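Local coordinates for protein putative ribosomal N-acetyltransferase YdaF (Bacillus subtilis, PDB 1NSL) that is a putative N-acetyltransferase of the GNAT family that may acetylate the N termini of ribosomal proteins and assembles as a hexamer, at residues 19-24 / 50-55; 14-19 / 57-62. One frame throughout, in Å; residues are numbered along the deposited sequence.

Contact 1: 19-24 / 50-55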
loop_
_atom_site.group_PDB
_atom_site.type_symbol
_atom_site.label_atom_id
_atom_site.label_comp_id
_atom_site.label_asym_id
_atom_site.label_seq_id
_atom_site.Cartn_x
_atom_site.Cartn_y
_atom_site.Cartn_z
ATOM N N LYS C 19 -15.010 10.233 13.904
ATOM C CA LYS C 19 -16.350 10.563 14.394
ATOM C C LYS C 19 -16.836 12.062 14.189
ATOM O O LYS C 19 -18.014 12.361 14.438
ATOM C CB LYS C 19 -16.515 10.118 15.831
ATOM C CG LYS C 19 -15.724 10.990 16.810
ATOM C CD LYS C 19 -15.762 10.332 18.215
ATOM C CE LYS C 19 -15.119 11.234 19.304
ATOM N NZ LYS C 19 -15.732 10.899 20.658
ATOM N N ASP C 20 -15.961 12.972 13.747
ATOM C CA ASP C 20 -16.383 14.332 13.464
ATOM C C ASP C 20 -17.045 14.398 12.090
ATOM O O ASP C 20 -17.540 15.448 11.678
ATOM C CB ASP C 20 -15.212 15.334 13.436
ATOM C CG ASP C 20 -14.511 15.516 14.785
ATOM O OD1 ASP C 20 -15.164 15.620 15.891
ATOM O OD2 ASP C 20 -13.254 15.593 14.808
ATOM N N ALA C 21 -17.033 13.308 11.342
ATOM C CA ALA C 21 -17.601 13.405 9.974
ATOM C C ALA C 21 -19.077 13.929 9.815
ATOM O O ALA C 21 -19.308 14.900 9.075
ATOM C CB ALA C 21 -17.364 12.126 9.160
ATOM N N GLU C 22 -20.063 13.299 10.449
ATOM C CA GLU C 22 -21.412 13.887 10.382
ATOM C C GLU C 22 -21.359 15.434 10.609
ATOM O O GLU C 22 -21.775 16.171 9.739
ATOM C CB GLU C 22 -22.445 13.190 11.318
ATOM C CG GLU C 22 -22.315 11.662 11.410
ATOM C CD GLU C 22 -21.151 11.236 12.323
ATOM O OE1 GLU C 22 -21.380 10.972 13.531
ATOM O OE2 GLU C 22 -19.982 11.199 11.857
ATOM N N ARG C 23 -20.813 15.926 11.735
ATOM C CA ARG C 23 -20.792 17.367 11.987
ATOM C C ARG C 23 -20.031 18.164 10.934
ATOM O O ARG C 23 -20.490 19.222 10.535
ATOM C CB ARG C 23 -20.336 17.714 13.406
ATOM C CG ARG C 23 -21.362 17.262 14.447
ATOM C CD ARG C 23 -21.036 17.522 15.966
ATOM N NE ARG C 23 -22.049 16.991 16.919
ATOM C CZ ARG C 23 -22.001 17.170 18.252
ATOM N NH1 ARG C 23 -22.953 16.668 19.043
ATOM N NH2 ARG C 23 -21.007 17.871 18.804
ATOM N N LEU C 24 -18.891 17.667 10.466
ATOM C CA LEU C 24 -18.155 18.368 9.441
ATOM C C LEU C 24 -18.992 18.471 8.160
ATOM O O LEU C 24 -19.160 19.536 7.592
ATOM C CB LEU C 24 -16.851 17.651 9.141
ATOM C CG LEU C 24 -15.926 18.346 8.149
ATOM C CD1 LEU C 24 -15.575 19.667 8.716
ATOM C CD2 LEU C 24 -14.681 17.584 7.938
ATOM N N THR C 50 -17.788 9.585 3.127
ATOM C CA THR C 50 -16.510 9.898 2.542
ATOM C C THR C 50 -15.564 10.542 3.549
ATOM O O THR C 50 -14.424 10.101 3.659
ATOM C CB THR C 50 -16.675 10.722 1.253
ATOM O OG1 THR C 50 -17.475 9.979 0.285
ATOM C CG2 THR C 50 -15.307 10.919 0.574
ATOM N N TYR C 51 -16.016 11.534 4.319
ATOM C CA TYR C 51 -15.124 12.103 5.331
ATOM C C TYR C 51 -14.706 11.088 6.384
ATOM O O TYR C 51 -13.590 11.128 6.901
ATOM C CB TYR C 51 -15.715 13.339 6.021
ATOM C CG TYR C 51 -15.683 14.515 5.141
ATOM C CD1 TYR C 51 -16.813 14.892 4.410
ATOM C CD2 TYR C 51 -14.524 15.212 4.960
ATOM C CE1 TYR C 51 -16.765 15.972 3.563
ATOM C CE2 TYR C 51 -14.474 16.278 4.107
ATOM C CZ TYR C 51 -15.576 16.652 3.429
ATOM O OH TYR C 51 -15.491 17.718 2.605
ATOM N N ARG C 52 -15.609 10.184 6.709
ATOM C CA ARG C 52 -15.290 9.195 7.707
ATOM C C ARG C 52 -14.336 8.158 7.193
ATOM O O ARG C 52 -13.435 7.719 7.900
ATOM C CB ARG C 52 -16.549 8.481 8.142
ATOM C CG ARG C 52 -16.406 7.737 9.422
ATOM C CD ARG C 52 -17.741 7.365 10.113
ATOM N NE ARG C 52 -18.796 7.301 9.118
ATOM C CZ ARG C 52 -19.915 8.002 9.160
ATOM N NH1 ARG C 52 -20.172 8.809 10.183
ATOM N NH2 ARG C 52 -20.785 7.879 8.178
ATOM N N GLU C 53 -14.501 7.729 5.960
ATOM C CA GLU C 53 -13.692 6.585 5.577
ATOM C C GLU C 53 -12.374 6.909 4.887
ATOM O O GLU C 53 -11.423 6.123 4.912
ATOM C CB GLU C 53 -14.530 5.606 4.755
ATOM C CG GLU C 53 -15.717 4.991 5.491
ATOM C CD GLU C 53 -16.863 4.688 4.521
ATOM O OE1 GLU C 53 -16.594 4.668 3.295
ATOM O OE2 GLU C 53 -18.041 4.483 4.946
ATOM N N THR C 54 -12.320 8.099 4.310
ATOM C CA THR C 54 -11.249 8.484 3.448
ATOM C C THR C 54 -10.678 9.815 3.810
ATOM O O THR C 54 -9.496 9.930 4.130
ATOM C CB THR C 54 -11.828 8.582 2.067
ATOM O OG1 THR C 54 -12.118 7.253 1.630
ATOM C CG2 THR C 54 -10.810 9.072 1.100
ATOM N N ILE C 55 -11.500 10.852 3.783
ATOM C CA ILE C 55 -10.892 12.146 3.945
ATOM C C ILE C 55 -10.319 12.388 5.316
ATOM O O ILE C 55 -9.196 12.878 5.433
ATOM C CB ILE C 55 -11.793 13.276 3.519
ATOM C CG1 ILE C 55 -12.026 13.222 2.021
ATOM C CG2 ILE C 55 -11.108 14.582 3.807
ATOM C CD1 ILE C 55 -13.131 14.090 1.598
#
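A21 presses its methyl group onto the backbone of helix 48-65 between Y51 and R52, its CB lying 3.6 Å from the amide N of R52 and 3.7 Å from CB of Y51. Because this side chain ends at CB, the two helices can come close, with 5.3 Å between the CA atoms of A21 and R52. One turn on, L24 continues the apolar seam. Its CG lies anti to the backbone N (chi1 -176°), which carries CD2 to the ring of Y51, 4.3 Å from the ring centroid in an off-centre CH-pi contact; the two side chains cross nearly at a right angle. I55, from Y51's own helix, lays CD1 over one face of the same ring, toward its rim. Along the other margin a salt bridge bounds the apolar strip. E22 bends at chi2 and R52 at chi3, bringing OE2 of E22 to 2.9 Å from NH1 of R52, at the guanidinium edge, with the carboxylate and guanidinium planes 49° apart. R52 has a second acidic partner in D49, which reaches its NH2. Helix 21-30 thus lies against the first half of helix 48-65, the helix pair that follows the first main strand, 11-15, in the GNAT fold and precedes strand 69-75, while L24 also rests on L79 and M82 of strand 78-89, joining the pair to the central sheet.

Contact 2: 14-19 / 57-62; sequences RLLEPK and PDWRRQ
R60 reaches from helix 48-65 to the chain leaving strand 11-15 and gives a hydrogen bond from NH1 to the backbone O of L16, 2.8 Å long with an N-H...O angle of 147°. The acceptor lies at the edge of the guanidinium, near its plane, although the donor is tilted 34° from the carbonyl plane. The reach depends on the shape of the arginine: its first part, extended through chi2, brings R60 CD to 4.2 Å from P18 CD, and the turn at chi3 (78°) then directs NH1 to the L16 carbonyl. L15 covers one face of the guanidinium with CD1, 4.0 Å from R60 NH1, and CG of E17 approaches the same nitrogen obliquely. The other two guanidinium nitrogens serve a subunit interface: NE bonds to the backbone O of A64 and NH2 to that of Y63, both of a neighbouring subunit, where L15 and P18 also meet Y63 and L66. A leucine in place of this arginine would probably leave the L16 carbonyl, and the two carbonyls of the neighbouring subunit, without their donor. Beside this polar link, L16 and W59 lie side by side and point the same way. In L16, CG sits beside the backbone N, and the branch beyond it brings CD1 to 3.7 Å from CZ3 on the six-membered ring of the W59 indole. At the start of the segment, R14 NH1 binds O of L15 at 3.2 Å. Within the GNAT fold the contact sets the exit of strand 11-15 against the second half of helix 48-65; L16 and W59 both pack on M82 of strand 78-89, and W59 also touches E70 of strand 69-75.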
loop_
_atom_site.group_PDB
_atom_site.type_symbol
_atom_site.label_atom_id
_atom_site.label_comp_id
_atom_site.label_asym_id
_atom_site.label_seq_id
_atom_site.Cartn_x
_atom_site.Cartn_y
_atom_site.Cartn_z
ATOM N N ARG C 14 -7.923 20.947 17.266
ATOM C CA ARG C 14 -7.572 19.514 17.385
ATOM C C ARG C 14 -7.605 18.774 16.079
ATOM O O ARG C 14 -8.203 19.233 15.128
ATOM C CB ARG C 14 -8.458 18.833 18.382
ATOM C CG ARG C 14 -9.740 18.358 17.854
ATOM C CD ARG C 14 -10.549 17.660 18.922
ATOM N NE ARG C 14 -11.999 17.619 18.716
ATOM C CZ ARG C 14 -12.621 17.096 17.667
ATOM N NH1 ARG C 14 -11.944 16.572 16.658
ATOM N NH2 ARG C 14 -13.938 17.095 17.628
ATOM N N LEU C 15 -6.886 17.671 15.981
ATOM C CA LEU C 15 -6.919 16.920 14.738
ATOM C C LEU C 15 -8.321 16.482 14.696
ATOM O O LEU C 15 -8.910 16.314 15.728
ATOM C CB LEU C 15 -6.072 15.674 14.790
ATOM C CG LEU C 15 -4.667 15.666 14.180
ATOM C CD1 LEU C 15 -4.042 14.251 14.449
ATOM C CD2 LEU C 15 -4.697 15.896 12.707
ATOM N N LEU C 16 -8.890 16.351 13.506
ATOM C CA LEU C 16 -10.265 15.867 13.435
ATOM C C LEU C 16 -10.194 14.348 13.558
ATOM O O LEU C 16 -9.142 13.775 13.385
ATOM C CB LEU C 16 -10.888 16.243 12.101
ATOM C CG LEU C 16 -11.091 17.718 11.889
ATOM C CD1 LEU C 16 -10.887 18.164 10.405
ATOM C CD2 LEU C 16 -12.465 18.074 12.379
ATOM N N GLU C 17 -11.312 13.707 13.855
ATOM C CA GLU C 17 -11.357 12.261 13.943
ATOM C C GLU C 17 -12.527 11.747 13.132
ATOM O O GLU C 17 -13.532 12.431 13.001
ATOM C CB GLU C 17 -11.609 11.834 15.379
ATOM C CG GLU C 17 -10.872 12.615 16.417
ATOM C CD GLU C 17 -11.256 12.155 17.800
ATOM O OE1 GLU C 17 -12.043 11.174 17.891
ATOM O OE2 GLU C 17 -10.783 12.795 18.775
ATOM N N PRO C 18 -12.455 10.511 12.667
ATOM C CA PRO C 18 -13.575 9.968 11.927
ATOM C C PRO C 18 -14.897 10.277 12.603
ATOM O O PRO C 18 -15.833 10.610 11.932
ATOM C CB PRO C 18 -13.231 8.485 11.845
ATOM C CG PRO C 18 -11.771 8.528 11.720
ATOM C CD PRO C 18 -11.378 9.519 12.794
ATOM N N LYS C 19 -15.010 10.233 13.904
ATOM C CA LYS C 19 -16.350 10.563 14.394
ATOM C C LYS C 19 -16.836 12.062 14.189
ATOM O O LYS C 19 -18.014 12.361 14.438
ATOM C CB LYS C 19 -16.515 10.118 15.831
ATOM C CG LYS C 19 -15.724 10.990 16.810
ATOM C CD LYS C 19 -15.762 10.332 18.215
ATOM C CE LYS C 19 -15.119 11.234 19.304
ATOM N NZ LYS C 19 -15.732 10.899 20.658
ATOM N N PRO C 57 -9.385 10.149 7.646
ATOM C CA PRO C 57 -8.226 9.305 7.772
ATOM C C PRO C 57 -7.056 9.860 7.022
ATOM O O PRO C 57 -6.051 10.003 7.690
ATOM C CB PRO C 57 -8.696 7.989 7.178
ATOM C CG PRO C 57 -10.063 7.884 7.565
ATOM C CD PRO C 57 -10.567 9.350 7.320
ATOM N N ASP C 58 -7.115 10.209 5.735
ATOM C CA ASP C 58 -5.848 10.641 5.171
ATOM C C ASP C 58 -5.368 11.828 5.935
ATOM O O ASP C 58 -4.194 11.920 6.180
ATOM C CB ASP C 58 -5.821 11.056 3.725
ATOM C CG ASP C 58 -6.436 10.077 2.772
ATOM O OD1 ASP C 58 -6.424 8.819 2.960
ATOM O OD2 ASP C 58 -6.947 10.559 1.699
ATOM N N TRP C 59 -6.217 12.763 6.316
ATOM C CA TRP C 59 -5.608 13.972 6.916
ATOM C C TRP C 59 -4.744 13.541 8.116
ATOM O O TRP C 59 -3.583 14.018 8.310
ATOM C CB TRP C 59 -6.610 15.054 7.344
ATOM C CG TRP C 59 -7.256 15.833 6.241
ATOM C CD1 TRP C 59 -6.727 16.130 5.012
ATOM C CD2 TRP C 59 -8.574 16.392 6.238
ATOM N NE1 TRP C 59 -7.622 16.864 4.266
ATOM C CE2 TRP C 59 -8.763 17.041 5.000
ATOM C CE3 TRP C 59 -9.612 16.433 7.165
ATOM C CZ2 TRP C 59 -9.947 17.694 4.670
ATOM C CZ3 TRP C 59 -10.784 17.097 6.821
ATOM C CH2 TRP C 59 -10.942 17.706 5.591
ATOM N N ARG C 60 -5.303 12.610 8.892
ATOM C CA ARG C 60 -4.612 12.127 10.045
ATOM C C ARG C 60 -3.272 11.517 9.669
ATOM O O ARG C 60 -2.261 11.768 10.355
ATOM C CB ARG C 60 -5.465 11.187 10.859
ATOM C CG ARG C 60 -6.561 11.862 11.656
ATOM C CD ARG C 60 -7.481 10.906 12.274
ATOM N NE ARG C 60 -6.851 10.336 13.455
ATOM C CZ ARG C 60 -6.810 10.957 14.631
ATOM N NH1 ARG C 60 -7.387 12.123 14.761
ATOM N NH2 ARG C 60 -6.222 10.410 15.689
ATOM N N ARG C 61 -3.176 10.784 8.577
ATOM C CA ARG C 61 -1.852 10.266 8.325
ATOM C C ARG C 61 -0.872 11.371 7.939
ATOM O O ARG C 61 0.326 11.271 8.108
ATOM C CB ARG C 61 -1.875 9.171 7.270
ATOM C CG ARG C 61 -2.385 7.845 7.751
ATOM C CD ARG C 61 -2.755 6.922 6.608
ATOM N NE ARG C 61 -3.935 6.105 6.908
ATOM C CZ ARG C 61 -5.109 6.196 6.265
ATOM N NH1 ARG C 61 -5.252 7.094 5.271
ATOM N NH2 ARG C 61 -6.112 5.367 6.603
ATOM N N GLN C 62 -1.383 12.436 7.389
ATOM C CA GLN C 62 -0.481 13.451 6.932
ATOM C C GLN C 62 0.135 14.050 8.176
ATOM O O GLN C 62 1.307 14.313 8.253
ATOM C CB GLN C 62 -1.250 14.492 6.129
ATOM C CG GLN C 62 -1.411 14.200 4.648
ATOM C CD GLN C 62 -2.436 15.170 3.972
ATOM O OE1 GLN C 62 -2.484 16.419 4.255
ATOM N NE2 GLN C 62 -3.273 14.584 3.078
#

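In the fold
From the N terminus, strand 11-15 runs out into the turn that opens helix 21-30, and after a long connection the chain returns as helix 48-65. Contact 2 closes the wider loop, joining 14-19 to 57-62; contact 1 is nested inside it, joining 19-24 to 50-55. The pairing therefore runs in opposite senses, the earlier part of 14-24 meeting the later part of helix 48-65. K19 belongs to both, and the contact centres lie about 9 Å apart. A salt bridge from R14 to D20 and the packing of P18 on R52 link the two. Together they tie helix 48-65 to the end of strand 11-15 with the loop that follows, and to helix 21-30.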